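Long-range contacts in beta-glucuronidase (uncultured Clostridium sp., PDB 6U7J), which probably hydrolyses beta-D-glucuronides, releasing glucuronic acid, and as a gut microbial enzyme is linked to the reactivation of estrogens from their conjugates: residues R283-T288 against E442-G447; N416-S421 against D456-F461; K500-T505 against C542-G547. All coordinates share one frame; numbering follows the deposited sequence.

Overall arrangement
This TIM-barrel domain shows how contacts far apart in sequence organise a closed sheet. From the N terminus, R283-T288 leads from the preceding beta domain into the barrel domain, and contact 1 closes its long loop at E442-G447, where the fifth barrel strand begins. Contact 2 opens inside that loop, after strand 409-416, and closes beyond it at D456-F461, so the two cross. Contact 3 follows in series, joining strands 502-506 and 545-551, the last two of the barrel. The centres of contacts 1 and 3 lie about 14 Å apart, and the two contacts meet where Thr288 packs on Pro501; Lys500 packs against Ser459 and Gln460 of contact 2.

Contact 1: R283-T288 against E442-G447; sequences RTIQLT and ERPITG
A single water joins Arg283 to Glu442: it accepts from Arg283 NH1 at 2.9 Å and gives a weak bond to Glu442 O at 3.4 Å. The water sits in the plane of the Arg283 guanidinium, at its edge, yet over the centre of one face of the Arg443 guanidinium. The two guanidinium planes are 85° apart, which lets one water serve an edge of the first and a face of the second. Arg283 NH2 comes within 3.6 Å of Arg443 NH2, a meeting of like charges probably eased by the carbonyls around it: Lys404 O and His406 O accept from Arg443 NH2, Val409 O from its NE, and Pro407 O from Arg283 NE. Asp440 forms a salt bridge with Arg443 NH1.

Below this polar layer lies an apolar one. The Arg283 chain, bent at chi2 (103°), leads across toward Arg443, and Ile285 CD1 lies over the centre of one face of its guanidinium. The same methyl touches Arg443 CG at 4.1 Å, while Ile285 CG2 rests on Pro444 CD at 3.8 Å. Leu287 reaches the proline ring farther along, its CD1 pressed to 3.5 Å from Pro444 CG, tighter than usual for carbons. Phe292, in the next strand of the hairpin, also packs on Ile285, Leu287 and Pro444.

Strand 285-287 thus lies across the N-terminal end of the barrel, where strand 445-449 starts. No direct hydrogen bond links the segments, so the join rests on apolar packing and one bridging water, with the two cations probably made tolerable by the carbonyls and carboxylate around them.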
ATOM      1  N   ARG B 283     -23.360  15.083  38.401  1.00 36.76           N
ATOM      2  CA  ARG B 283     -23.537  13.673  38.090  1.00 37.28           C
ATOM      3  C   ARG B 283     -22.918  12.852  39.203  1.00 37.96           C
ATOM      4  O   ARG B 283     -21.906  13.246  39.787  1.00 40.45           O
ATOM      5  CB  ARG B 283     -22.891  13.298  36.744  1.00 38.07           C
ATOM      6  CG  ARG B 283     -21.409  13.651  36.623  1.00 33.56           C
ATOM      7  CD  ARG B 283     -20.556  12.420  36.784  1.00 37.69           C
ATOM      8  NE  ARG B 283     -19.121  12.698  36.811  1.00 35.56           N
ATOM      9  CZ  ARG B 283     -18.442  12.974  37.921  1.00 40.87           C
ATOM     10  NH1 ARG B 283     -19.075  13.043  39.090  1.00 34.10           N
ATOM     11  NH2 ARG B 283     -17.136  13.190  37.866  1.00 32.39           N
ATOM     12  N   THR B 284     -23.517  11.698  39.469  1.00 41.45           N
ATOM     13  CA  THR B 284     -23.066  10.822  40.538  1.00 40.68           C
ATOM     14  C   THR B 284     -22.426   9.565  39.974  1.00 39.04           C
ATOM     15  O   THR B 284     -22.782   9.096  38.888  1.00 40.40           O
ATOM     16  CB  THR B 284     -24.226  10.414  41.442  1.00 42.78           C
ATOM     17  OG1 THR B 284     -25.107   9.550  40.703  1.00 42.29           O
ATOM     18  CG2 THR B 284     -24.985  11.636  41.909  1.00 38.34           C
ATOM     19  N   ILE B 285     -21.513   9.002  40.761  1.00 41.59           N
ATOM     20  CA  ILE B 285     -20.821   7.766  40.443  1.00 41.09           C
ATOM     21  C   ILE B 285     -20.969   6.820  41.613  1.00 41.61           C
ATOM     22  O   ILE B 285     -20.665   7.196  42.747  1.00 38.25           O
ATOM     23  CB  ILE B 285     -19.324   7.986  40.182  1.00 42.56           C
ATOM     24  CG1 ILE B 285     -19.094   9.037  39.107  1.00 40.03           C
ATOM     25  CG2 ILE B 285     -18.656   6.640  39.871  1.00 36.32           C
ATOM     26  CD1 ILE B 285     -17.635   9.404  38.978  1.00 40.20           C
ATOM     27  N   GLN B 286     -21.354   5.576  41.325  1.00 42.93           N
ATOM     28  CA  GLN B 286     -21.434   4.532  42.334  1.00 44.90           C
ATOM     29  C   GLN B 286     -21.088   3.188  41.708  1.00 43.16           C
ATOM     30  O   GLN B 286     -21.461   2.912  40.565  1.00 42.34           O
ATOM     31  CB  GLN B 286     -22.832   4.479  42.957  1.00 49.28           C
ATOM     32  CG  GLN B 286     -23.029   3.346  43.948  1.00 51.81           C
ATOM     33  CD  GLN B 286     -24.460   3.261  44.423  1.00 57.93           C
ATOM     34  OE1 GLN B 286     -25.101   4.285  44.654  1.00 60.55           O
ATOM     35  NE2 GLN B 286     -24.976   2.042  44.558  1.00 61.18           N
ATOM     36  N   LEU B 287     -20.395   2.352  42.472  1.00 42.11           N
ATOM     37  CA  LEU B 287     -20.009   1.023  42.033  1.00 43.68           C
ATOM     38  C   LEU B 287     -20.751  -0.048  42.821  1.00 51.50           C
ATOM     39  O   LEU B 287     -20.984   0.097  44.025  1.00 54.38           O
ATOM     40  CB  LEU B 287     -18.504   0.811  42.182  1.00 47.25           C
ATOM     41  CG  LEU B 287     -17.728   1.141  40.909  1.00 44.02           C
ATOM     42  CD1 LEU B 287     -17.801   2.645  40.675  1.00 46.69           C
ATOM     43  CD2 LEU B 287     -16.298   0.681  41.021  1.00 44.87           C
ATOM     44  N   THR B 288     -21.125  -1.116  42.129  1.00 50.13           N
ATOM     45  CA  THR B 288     -21.641  -2.329  42.741  1.00 53.35           C
ATOM     46  C   THR B 288     -20.646  -3.455  42.489  1.00 58.71           C
ATOM     47  O   THR B 288     -19.560  -3.253  41.928  1.00 56.77           O
ATOM     48  CB  THR B 288     -23.030  -2.691  42.194  1.00 51.85           C
ATOM     49  OG1 THR B 288     -22.892  -3.464  40.994  1.00 54.83           O
ATOM     50  CG2 THR B 288     -23.844  -1.447  41.883  1.00 49.96           C
ATOM     51  N   GLU B 442     -14.353  10.956  45.655  1.00 49.64           N
ATOM     52  CA  GLU B 442     -15.505  10.959  44.769  1.00 50.44           C
ATOM     53  C   GLU B 442     -15.324  10.113  43.524  1.00 45.81           C
ATOM     54  O   GLU B 442     -16.200  10.140  42.654  1.00 51.37           O
ATOM     55  CB  GLU B 442     -15.826  12.393  44.331  1.00 50.54           C
ATOM     56  CG  GLU B 442     -15.874  13.389  45.466  1.00 54.69           C
ATOM     57  CD  GLU B 442     -17.096  13.197  46.317  1.00 56.64           C
ATOM     58  OE1 GLU B 442     -18.183  13.661  45.905  1.00 61.21           O
ATOM     59  OE2 GLU B 442     -16.971  12.560  47.385  1.00 60.40           O
ATOM     60  N   ARG B 443     -14.212   9.395  43.385  1.00 43.62           N
ATOM     61  CA  ARG B 443     -13.987   8.686  42.128  1.00 44.60           C
ATOM     62  C   ARG B 443     -13.296   7.349  42.359  1.00 40.60           C
ATOM     63  O   ARG B 443     -12.361   7.259  43.163  1.00 37.47           O
ATOM     64  CB  ARG B 443     -13.151   9.523  41.147  1.00 40.27           C
ATOM     65  CG  ARG B 443     -13.918  10.578  40.363  1.00 38.27           C
ATOM     66  CD  ARG B 443     -12.930  11.387  39.494  1.00 38.83           C
ATOM     67  NE  ARG B 443     -13.521  12.562  38.849  1.00 33.93           N
ATOM     68  CZ  ARG B 443     -13.460  13.795  39.345  1.00 35.35           C
ATOM     69  NH1 ARG B 443     -12.849  14.019  40.495  1.00 35.54           N
ATOM     70  NH2 ARG B 443     -14.015  14.806  38.698  1.00 35.16           N
ATOM     71  N   PRO B 444     -13.748   6.306  41.674  1.00 37.49           N
ATOM     72  CA  PRO B 444     -13.055   5.012  41.711  1.00 39.21           C
ATOM     73  C   PRO B 444     -11.613   5.111  41.225  1.00 37.72           C
ATOM     74  O   PRO B 444     -11.246   5.998  40.454  1.00 36.16           O
ATOM     75  CB  PRO B 444     -13.879   4.140  40.755  1.00 36.24           C
ATOM     76  CG  PRO B 444     -15.143   4.850  40.551  1.00 40.95           C
ATOM     77  CD  PRO B 444     -14.985   6.285  40.887  1.00 35.70           C
ATOM     78  N   ILE B 445     -10.810   4.145  41.667  1.00 34.10           N
ATOM     79  CA  ILE B 445      -9.376   4.061  41.427  1.00 36.61           C
ATOM     80  C   ILE B 445      -9.103   2.744  40.712  1.00 37.53           C
ATOM     81  O   ILE B 445      -9.713   1.723  41.049  1.00 38.25           O
ATOM     82  CB  ILE B 445      -8.602   4.115  42.766  1.00 37.12           C
ATOM     83  CG1 ILE B 445      -8.763   5.475  43.429  1.00 33.76           C
ATOM     84  CG2 ILE B 445      -7.142   3.766  42.574  1.00 36.75           C
ATOM     85  CD1 ILE B 445      -8.357   6.589  42.549  1.00 40.04           C
ATOM     86  N   THR B 446      -8.180   2.752  39.740  1.00 37.44           N
ATOM     87  CA  THR B 446      -7.771   1.513  39.078  1.00 35.33           C
ATOM     88  C   THR B 446      -6.335   1.626  38.572  1.00 35.78           C
ATOM     89  O   THR B 446      -5.656   2.642  38.751  1.00 30.30           O
ATOM     90  CB  THR B 446      -8.712   1.144  37.922  1.00 36.97           C
ATOM     91  OG1 THR B 446      -8.378  -0.159  37.428  1.00 41.23           O
ATOM     92  CG2 THR B 446      -8.589   2.135  36.777  1.00 36.09           C
ATOM     93  N   GLY B 447      -5.878   0.532  37.970  1.00 36.06           N
ATOM     94  CA  GLY B 447      -4.619   0.438  37.250  1.00 36.04           C
ATOM     95  C   GLY B 447      -4.717  -0.813  36.403  1.00 38.34           C
ATOM     96  O   GLY B 447      -5.464  -1.735  36.737  1.00 38.31           O
TER
HETATM   97  O   HOH W   1     -16.768  13.024  40.897  1.00 45.08           O

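Contact 2: N416-S421 against D456-F461; sequences NEPHSS and DKISQF
Ser420 turns its OG between its own backbone N and carbonyl carbon (chi1 60°), while Asp456 swings CG opposite its backbone N (chi1 176°); the two rotations bring hydroxyl and carboxylate together although the CB of Asp456 points away from the other segment. The chain end of Lys457 reaches the carbonyl of Ser421.

The resulting bonds fall in three places. Ser420 OG donates to Asp456 OD1 at 2.8 Å, approaching on the anti side and near the carboxylate plane. Lys457 NZ meets Ser421 O at 2.8 Å, tilted from the carbonyl plane, and it also donates to Glu455 O. Between them Lys457 N gives a weak, bent bond to Ser420 O at 3.1 Å.

Within its own loop the Asp456 carboxylate also accepts from two backbone N-H groups. Ile458 N reaches OD1 at 3.3 Å from above the carboxylate plane, making an Asx turn, and Ser459 N approaches OD2 on its syn side at 3.0 Å, completing an Asx motif. OD1 is therefore shared by donors from both segments.

Ile458 supplies the apolar side, with CG1 3.8 Å from Ser420 CB and CD1 4.1 Å from Pro418 CG. Met449, at the end of strand 445-449, packs on Ser420, Asp456 and Ile458, and Phe429 of helix 424-439 covers Pro418.

The contact ties the loop after strand 409-416 to the connection following strand 445-449; both leave the C-terminal ends of their strands, the side on which TIM-barrel enzymes carry their active sites, and 456-461 then heads back toward strand 465-468. A buried carboxylate supplied with backbone and hydroxyl donors should be stabilised as the anion, and the bonds of the turn probably limit its rotation, keeping OD1 directed at Ser420.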
ATOM      1  N   ASN B 416      -0.030   1.844  34.414  1.00 31.93           N
ATOM      2  CA  ASN B 416      -0.304   0.960  33.293  1.00 34.48           C
ATOM      3  C   ASN B 416       0.746  -0.138  33.279  1.00 31.54           C
ATOM      4  O   ASN B 416       1.941   0.145  33.123  1.00 34.61           O
ATOM      5  CB  ASN B 416      -0.327   1.724  31.964  1.00 31.82           C
ATOM      6  CG  ASN B 416      -0.570   0.812  30.784  1.00 33.06           C
ATOM      7  OD1 ASN B 416      -1.713   0.468  30.470  1.00 31.31           O
ATOM      8  ND2 ASN B 416       0.504   0.408  30.126  1.00 36.20           N
ATOM      9  N   GLU B 417       0.302  -1.375  33.498  1.00 31.57           N
ATOM     10  CA  GLU B 417       1.125  -2.565  33.341  1.00 36.08           C
ATOM     11  C   GLU B 417       2.433  -2.556  34.175  1.00 37.69           C
ATOM     12  O   GLU B 417       3.493  -2.764  33.668  1.00 38.54           O
ATOM     13  CB  GLU B 417       1.473  -2.775  31.871  1.00 37.42           C
ATOM     14  CG  GLU B 417       0.262  -3.063  30.968  1.00 39.33           C
ATOM     15  CD  GLU B 417       0.661  -3.584  29.571  1.00 40.66           C
ATOM     16  OE1 GLU B 417       1.818  -3.388  29.142  1.00 41.03           O
ATOM     17  OE2 GLU B 417      -0.194  -4.190  28.899  1.00 41.24           O
ATOM     18  N   PRO B 418       2.310  -2.325  35.492  1.00 38.35           N
ATOM     19  CA  PRO B 418       3.493  -2.483  36.343  1.00 37.96           C
ATOM     20  C   PRO B 418       3.779  -3.960  36.548  1.00 36.92           C
ATOM     21  O   PRO B 418       2.907  -4.813  36.403  1.00 37.10           O
ATOM     22  CB  PRO B 418       3.070  -1.813  37.659  1.00 37.08           C
ATOM     23  CG  PRO B 418       1.603  -2.129  37.740  1.00 37.39           C
ATOM     24  CD  PRO B 418       1.092  -2.100  36.297  1.00 35.58           C
ATOM     25  N   HIS B 419       5.031  -4.259  36.894  1.00 35.38           N
ATOM     26  CA  HIS B 419       5.410  -5.644  37.177  1.00 38.64           C
ATOM     27  C   HIS B 419       4.934  -5.989  38.588  1.00 41.92           C
ATOM     28  O   HIS B 419       5.708  -6.114  39.540  1.00 39.15           O
ATOM     29  CB  HIS B 419       6.909  -5.837  37.019  1.00 37.04           C
ATOM     30  CG  HIS B 419       7.316  -7.275  36.919  1.00 40.73           C
ATOM     31  ND1 HIS B 419       8.402  -7.796  37.592  1.00 41.95           N
ATOM     32  CD2 HIS B 419       6.781  -8.305  36.218  1.00 42.94           C
ATOM     33  CE1 HIS B 419       8.516  -9.082  37.312  1.00 43.69           C
ATOM     34  NE2 HIS B 419       7.543  -9.415  36.484  1.00 42.78           N
ATOM     35  N   SER B 420       3.614  -6.117  38.711  1.00 37.94           N
ATOM     36  CA  SER B 420       2.953  -6.200  40.007  1.00 41.53           C
ATOM     37  C   SER B 420       2.953  -7.614  40.586  1.00 42.97           C
ATOM     38  O   SER B 420       2.281  -7.858  41.594  1.00 38.32           O
ATOM     39  CB  SER B 420       1.517  -5.664  39.896  1.00 38.87           C
ATOM     40  OG  SER B 420       0.744  -6.410  38.967  1.00 35.94           O
ATOM     41  N   SER B 421       3.676  -8.541  39.961  1.00 40.54           N
ATOM     42  CA  SER B 421       3.921  -9.855  40.542  1.00 42.79           C
ATOM     43  C   SER B 421       4.977  -9.822  41.639  1.00 45.26           C
ATOM     44  O   SER B 421       5.068 -10.779  42.412  1.00 43.84           O
ATOM     45  CB  SER B 421       4.379 -10.819  39.458  1.00 40.53           C
ATOM     46  OG  SER B 421       5.630 -10.372  38.957  1.00 40.54           O
ATOM     47  N   ASP B 456      -0.516 -11.519  40.417  1.00 37.32           N
ATOM     48  CA  ASP B 456      -0.759 -10.123  40.751  1.00 41.78           C
ATOM     49  C   ASP B 456      -0.859  -9.955  42.259  1.00 45.35           C
ATOM     50  O   ASP B 456      -1.374 -10.822  42.970  1.00 44.18           O
ATOM     51  CB  ASP B 456      -2.050  -9.601  40.112  1.00 36.88           C
ATOM     52  CG  ASP B 456      -2.362  -8.174  40.547  1.00 38.22           C
ATOM     53  OD1 ASP B 456      -1.446  -7.332  40.458  1.00 33.71           O
ATOM     54  OD2 ASP B 456      -3.489  -7.891  41.003  1.00 38.55           O
ATOM     55  N   LYS B 457      -0.379  -8.810  42.745  1.00 39.64           N
ATOM     56  CA  LYS B 457      -0.392  -8.550  44.173  1.00 39.72           C
ATOM     57  C   LYS B 457      -0.940  -7.176  44.541  1.00 43.05           C
ATOM     58  O   LYS B 457      -0.823  -6.784  45.705  1.00 47.71           O
ATOM     59  CB  LYS B 457       1.016  -8.737  44.742  1.00 41.72           C
ATOM     60  CG  LYS B 457       1.418 -10.214  44.809  1.00 39.25           C
ATOM     61  CD  LYS B 457       2.862 -10.406  45.204  1.00 43.60           C
ATOM     62  CE  LYS B 457       3.261 -11.855  45.056  1.00 40.41           C
ATOM     63  NZ  LYS B 457       3.100 -12.320  43.644  1.00 41.23           N
ATOM     64  N   ILE B 458      -1.564  -6.444  43.608  1.00 40.50           N
ATOM     65  CA  ILE B 458      -1.970  -5.074  43.914  1.00 42.20           C
ATOM     66  C   ILE B 458      -3.428  -4.766  43.577  1.00 40.46           C
ATOM     67  O   ILE B 458      -3.973  -3.763  44.052  1.00 39.79           O
ATOM     68  CB  ILE B 458      -1.051  -4.053  43.211  1.00 39.72           C
ATOM     69  CG1 ILE B 458      -1.326  -4.003  41.700  1.00 42.57           C
ATOM     70  CG2 ILE B 458       0.415  -4.345  43.501  1.00 38.32           C
ATOM     71  CD1 ILE B 458      -0.702  -2.767  41.014  1.00 36.52           C
ATOM     72  N   SER B 459      -4.087  -5.603  42.776  1.00 37.67           N
ATOM     73  CA  SER B 459      -5.417  -5.215  42.309  1.00 38.76           C
ATOM     74  C   SER B 459      -6.448  -5.186  43.429  1.00 39.54           C
ATOM     75  O   SER B 459      -7.503  -4.558  43.259  1.00 35.48           O
ATOM     76  CB  SER B 459      -5.910  -6.134  41.187  1.00 39.02           C
ATOM     77  OG  SER B 459      -5.271  -5.804  39.963  1.00 38.90           O
ATOM     78  N   GLN B 460      -6.173  -5.829  44.571  1.00 40.36           N
ATOM     79  CA  GLN B 460      -7.087  -5.722  45.706  1.00 40.99           C
ATOM     80  C   GLN B 460      -7.286  -4.274  46.157  1.00 41.77           C
ATOM     81  O   GLN B 460      -8.306  -3.972  46.783  1.00 37.60           O
ATOM     82  CB  GLN B 460      -6.587  -6.567  46.880  1.00 40.94           C
ATOM     83  CG  GLN B 460      -5.270  -6.087  47.490  1.00 40.82           C
ATOM     84  CD  GLN B 460      -4.064  -6.662  46.763  1.00 45.85           C
ATOM     85  OE1 GLN B 460      -4.203  -7.239  45.685  1.00 45.95           O
ATOM     86  NE2 GLN B 460      -2.877  -6.504  47.345  1.00 42.86           N
ATOM     87  N   PHE B 461      -6.353  -3.370  45.837  1.00 38.99           N
ATOM     88  CA  PHE B 461      -6.478  -1.976  46.245  1.00 35.52           C
ATOM     89  C   PHE B 461      -7.392  -1.164  45.338  1.00 40.25           C
ATOM     90  O   PHE B 461      -7.706  -0.019  45.680  1.00 40.54           O
ATOM     91  CB  PHE B 461      -5.097  -1.303  46.294  1.00 38.15           C
ATOM     92  CG  PHE B 461      -4.104  -2.007  47.191  1.00 40.19           C
ATOM     93  CD1 PHE B 461      -4.421  -2.309  48.503  1.00 40.57           C
ATOM     94  CD2 PHE B 461      -2.854  -2.367  46.718  1.00 39.26           C
ATOM     95  CE1 PHE B 461      -3.510  -2.964  49.325  1.00 43.24           C
ATOM     96  CE2 PHE B 461      -1.939  -3.016  47.538  1.00 42.94           C
ATOM     97  CZ  PHE B 461      -2.270  -3.314  48.844  1.00 41.15           C
TER

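Contact 3: K500-T505 against C542-G547; sequences KPVIVT and CDFVIG
Backbone hydrogen bonds join the two as neighbouring parallel strands. Val502 N donates to Phe544 O at 3.0 Å, and Val502 O accepts from Ile546 N at 2.8 Å, so Val502 spans the two residues flanking Val545. The next bond, from Val504 N to Gly547 O at 3.2 Å, falls one residue later than regular pairing would place it. The psi of Ile546, 7°, departs from the extended form and is consistent with the slip. CA-H...O contacts supplement the bonds, the shortest running from Val545 CA to Val502 O at 3.2 Å.

Apolar contacts fall into two groups. Val502 and Phe544 lie side by side and point the same way, with Val502 CG2 near the plane of the ring at its edge, 3.8 Å from CD1 of Phe544. Leu491 of helix 480-498 packs on both, His495 stacks on the ring of Phe544, and Met539 of helix 525-540 touches Val545. The other group gathers round Ile546. Its CG1 stands between backbone N and carbonyl carbon (chi1 52°), a setting that lays the branch against Pro501 CB at 3.7 Å and against Ile503 CG1 at 3.7 Å. Val464 touches both isoleucines.

The pair belongs to the beta-alpha-beta unit formed by strand 502-506, helix 525-540 and strand 545-551. Val502 and Val504 turn backbone groups to strand 545-551, while Pro501, Ile503 and Thr505 bond strand 465-468 on the other side, as in a closed barrel sheet. Directional bonds thus hold the strands, and apolar packing holds the layers: Val502, Phe544 and Val545 against the two helices, Ile503 and Ile546 against each other and Val464.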
ATOM      1  N   LYS B 500     -14.435  -7.941  41.900  1.00 42.41           N
ATOM      2  CA  LYS B 500     -14.741  -6.613  41.400  1.00 43.70           C
ATOM      3  C   LYS B 500     -15.173  -6.668  39.936  1.00 40.00           C
ATOM      4  O   LYS B 500     -14.891  -7.647  39.233  1.00 42.09           O
ATOM      5  CB  LYS B 500     -13.508  -5.707  41.553  1.00 43.76           C
ATOM      6  CG  LYS B 500     -13.161  -5.372  43.015  1.00 43.69           C
ATOM      7  CD  LYS B 500     -11.718  -4.933  43.136  1.00 45.37           C
ATOM      8  CE  LYS B 500     -11.185  -5.104  44.560  1.00 48.50           C
ATOM      9  NZ  LYS B 500     -11.831  -4.134  45.475  1.00 36.17           N
ATOM     10  N   PRO B 501     -15.864  -5.636  39.446  1.00 41.49           N
ATOM     11  CA  PRO B 501     -16.115  -5.545  38.002  1.00 39.80           C
ATOM     12  C   PRO B 501     -14.807  -5.437  37.229  1.00 42.19           C
ATOM     13  O   PRO B 501     -13.795  -4.944  37.744  1.00 38.69           O
ATOM     14  CB  PRO B 501     -16.953  -4.269  37.855  1.00 42.55           C
ATOM     15  CG  PRO B 501     -17.421  -3.918  39.224  1.00 45.06           C
ATOM     16  CD  PRO B 501     -16.422  -4.490  40.182  1.00 46.22           C
ATOM     17  N   VAL B 502     -14.844  -5.913  35.983  1.00 35.84           N
ATOM     18  CA  VAL B 502     -13.668  -6.023  35.122  1.00 37.53           C
ATOM     19  C   VAL B 502     -13.897  -5.225  33.842  1.00 36.49           C
ATOM     20  O   VAL B 502     -14.971  -5.302  33.229  1.00 36.93           O
ATOM     21  CB  VAL B 502     -13.342  -7.489  34.782  1.00 38.93           C
ATOM     22  CG1 VAL B 502     -12.129  -7.559  33.863  1.00 30.50           C
ATOM     23  CG2 VAL B 502     -13.089  -8.290  36.049  1.00 38.06           C
ATOM     24  N   ILE B 503     -12.887  -4.449  33.457  1.00 35.81           N
ATOM     25  CA  ILE B 503     -12.785  -3.838  32.140  1.00 32.38           C
ATOM     26  C   ILE B 503     -11.601  -4.480  31.429  1.00 32.67           C
ATOM     27  O   ILE B 503     -10.528  -4.646  32.025  1.00 33.09           O
ATOM     28  CB  ILE B 503     -12.594  -2.314  32.236  1.00 35.95           C
ATOM     29  CG1 ILE B 503     -13.748  -1.656  32.985  1.00 35.01           C
ATOM     30  CG2 ILE B 503     -12.455  -1.690  30.853  1.00 32.96           C
ATOM     31  CD1 ILE B 503     -13.494  -0.195  33.238  1.00 34.41           C
ATOM     32  N   VAL B 504     -11.795  -4.868  30.172  1.00 33.13           N
ATOM     33  CA  VAL B 504     -10.677  -5.261  29.318  1.00 34.81           C
ATOM     34  C   VAL B 504     -10.178  -3.966  28.688  1.00 34.95           C
ATOM     35  O   VAL B 504     -10.778  -3.438  27.746  1.00 33.33           O
ATOM     36  CB  VAL B 504     -11.069  -6.305  28.269  1.00 35.40           C
ATOM     37  CG1 VAL B 504      -9.835  -6.685  27.421  1.00 33.01           C
ATOM     38  CG2 VAL B 504     -11.652  -7.566  28.933  1.00 34.89           C
ATOM     39  N   THR B 505      -9.111  -3.415  29.257  1.00 34.69           N
ATOM     40  CA  THR B 505      -8.677  -2.079  28.868  1.00 32.91           C
ATOM     41  C   THR B 505      -7.862  -2.075  27.579  1.00 33.30           C
ATOM     42  O   THR B 505      -7.662  -0.998  27.003  1.00 35.33           O
ATOM     43  CB  THR B 505      -7.877  -1.427  30.009  1.00 31.89           C
ATOM     44  OG1 THR B 505      -7.065  -2.413  30.664  1.00 33.00           O
ATOM     45  CG2 THR B 505      -8.818  -0.769  31.048  1.00 34.58           C
ATOM     46  N   CYS B 542     -19.722 -13.076  30.225  1.00 45.10           N
ATOM     47  CA  CYS B 542     -19.341 -12.754  31.596  1.00 44.39           C
ATOM     48  C   CYS B 542     -20.160 -11.565  32.074  1.00 45.51           C
ATOM     49  O   CYS B 542     -20.020 -10.460  31.537  1.00 49.95           O
ATOM     50  CB  CYS B 542     -17.850 -12.439  31.682  1.00 39.55           C
ATOM     51  SG  CYS B 542     -16.773 -13.805  31.220  1.00 43.82           S
ATOM     52  N   ASP B 543     -20.981 -11.775  33.104  1.00 43.31           N
ATOM     53  CA  ASP B 543     -21.872 -10.718  33.581  1.00 45.68           C
ATOM     54  C   ASP B 543     -21.167  -9.669  34.436  1.00 43.21           C
ATOM     55  O   ASP B 543     -21.787  -8.661  34.785  1.00 44.86           O
ATOM     56  CB  ASP B 543     -23.054 -11.316  34.367  1.00 43.48           C
ATOM     57  CG  ASP B 543     -22.637 -12.025  35.667  1.00 46.63           C
ATOM     58  OD1 ASP B 543     -21.433 -12.221  35.928  1.00 46.21           O
ATOM     59  OD2 ASP B 543     -23.542 -12.391  36.451  1.00 52.11           O
ATOM     60  N   PHE B 544     -19.901  -9.871  34.769  1.00 43.11           N
ATOM     61  CA  PHE B 544     -19.155  -8.942  35.609  1.00 43.46           C
ATOM     62  C   PHE B 544     -18.274  -7.990  34.805  1.00 43.95           C
ATOM     63  O   PHE B 544     -17.537  -7.189  35.395  1.00 39.04           O
ATOM     64  CB  PHE B 544     -18.301  -9.734  36.603  1.00 40.45           C
ATOM     65  CG  PHE B 544     -17.417 -10.742  35.946  1.00 43.37           C
ATOM     66  CD1 PHE B 544     -16.170 -10.374  35.466  1.00 38.87           C
ATOM     67  CD2 PHE B 544     -17.840 -12.050  35.777  1.00 40.64           C
ATOM     68  CE1 PHE B 544     -15.348 -11.295  34.841  1.00 41.27           C
ATOM     69  CE2 PHE B 544     -17.016 -12.981  35.148  1.00 42.60           C
ATOM     70  CZ  PHE B 544     -15.764 -12.599  34.686  1.00 39.88           C
ATOM     71  N   VAL B 545     -18.327  -8.051  33.481  1.00 41.46           N
ATOM     72  CA  VAL B 545     -17.490  -7.206  32.639  1.00 37.08           C
ATOM     73  C   VAL B 545     -18.232  -5.897  32.387  1.00 36.59           C
ATOM     74  O   VAL B 545     -19.356  -5.901  31.884  1.00 36.68           O
ATOM     75  CB  VAL B 545     -17.133  -7.934  31.333  1.00 39.84           C
ATOM     76  CG1 VAL B 545     -16.659  -6.954  30.274  1.00 39.00           C
ATOM     77  CG2 VAL B 545     -16.057  -8.978  31.607  1.00 32.49           C
ATOM     78  N   ILE B 546     -17.627  -4.768  32.755  1.00 34.87           N
ATOM     79  CA  ILE B 546     -18.324  -3.490  32.636  1.00 37.96           C
ATOM     80  C   ILE B 546     -17.748  -2.616  31.526  1.00 34.69           C
ATOM     81  O   ILE B 546     -18.147  -1.454  31.387  1.00 37.74           O
ATOM     82  CB  ILE B 546     -18.350  -2.725  33.976  1.00 36.03           C
ATOM     83  CG1 ILE B 546     -16.947  -2.620  34.560  1.00 35.77           C
ATOM     84  CG2 ILE B 546     -19.277  -3.415  34.959  1.00 40.01           C
ATOM     85  CD1 ILE B 546     -16.747  -1.407  35.478  1.00 38.74           C
ATOM     86  N   GLY B 547     -16.833  -3.131  30.723  1.00 33.22           N
ATOM     87  CA  GLY B 547     -16.366  -2.342  29.601  1.00 34.12           C
ATOM     88  C   GLY B 547     -15.357  -3.081  28.753  1.00 32.05           C
ATOM     89  O   GLY B 547     -14.731  -4.060  29.186  1.00 29.81           O
TER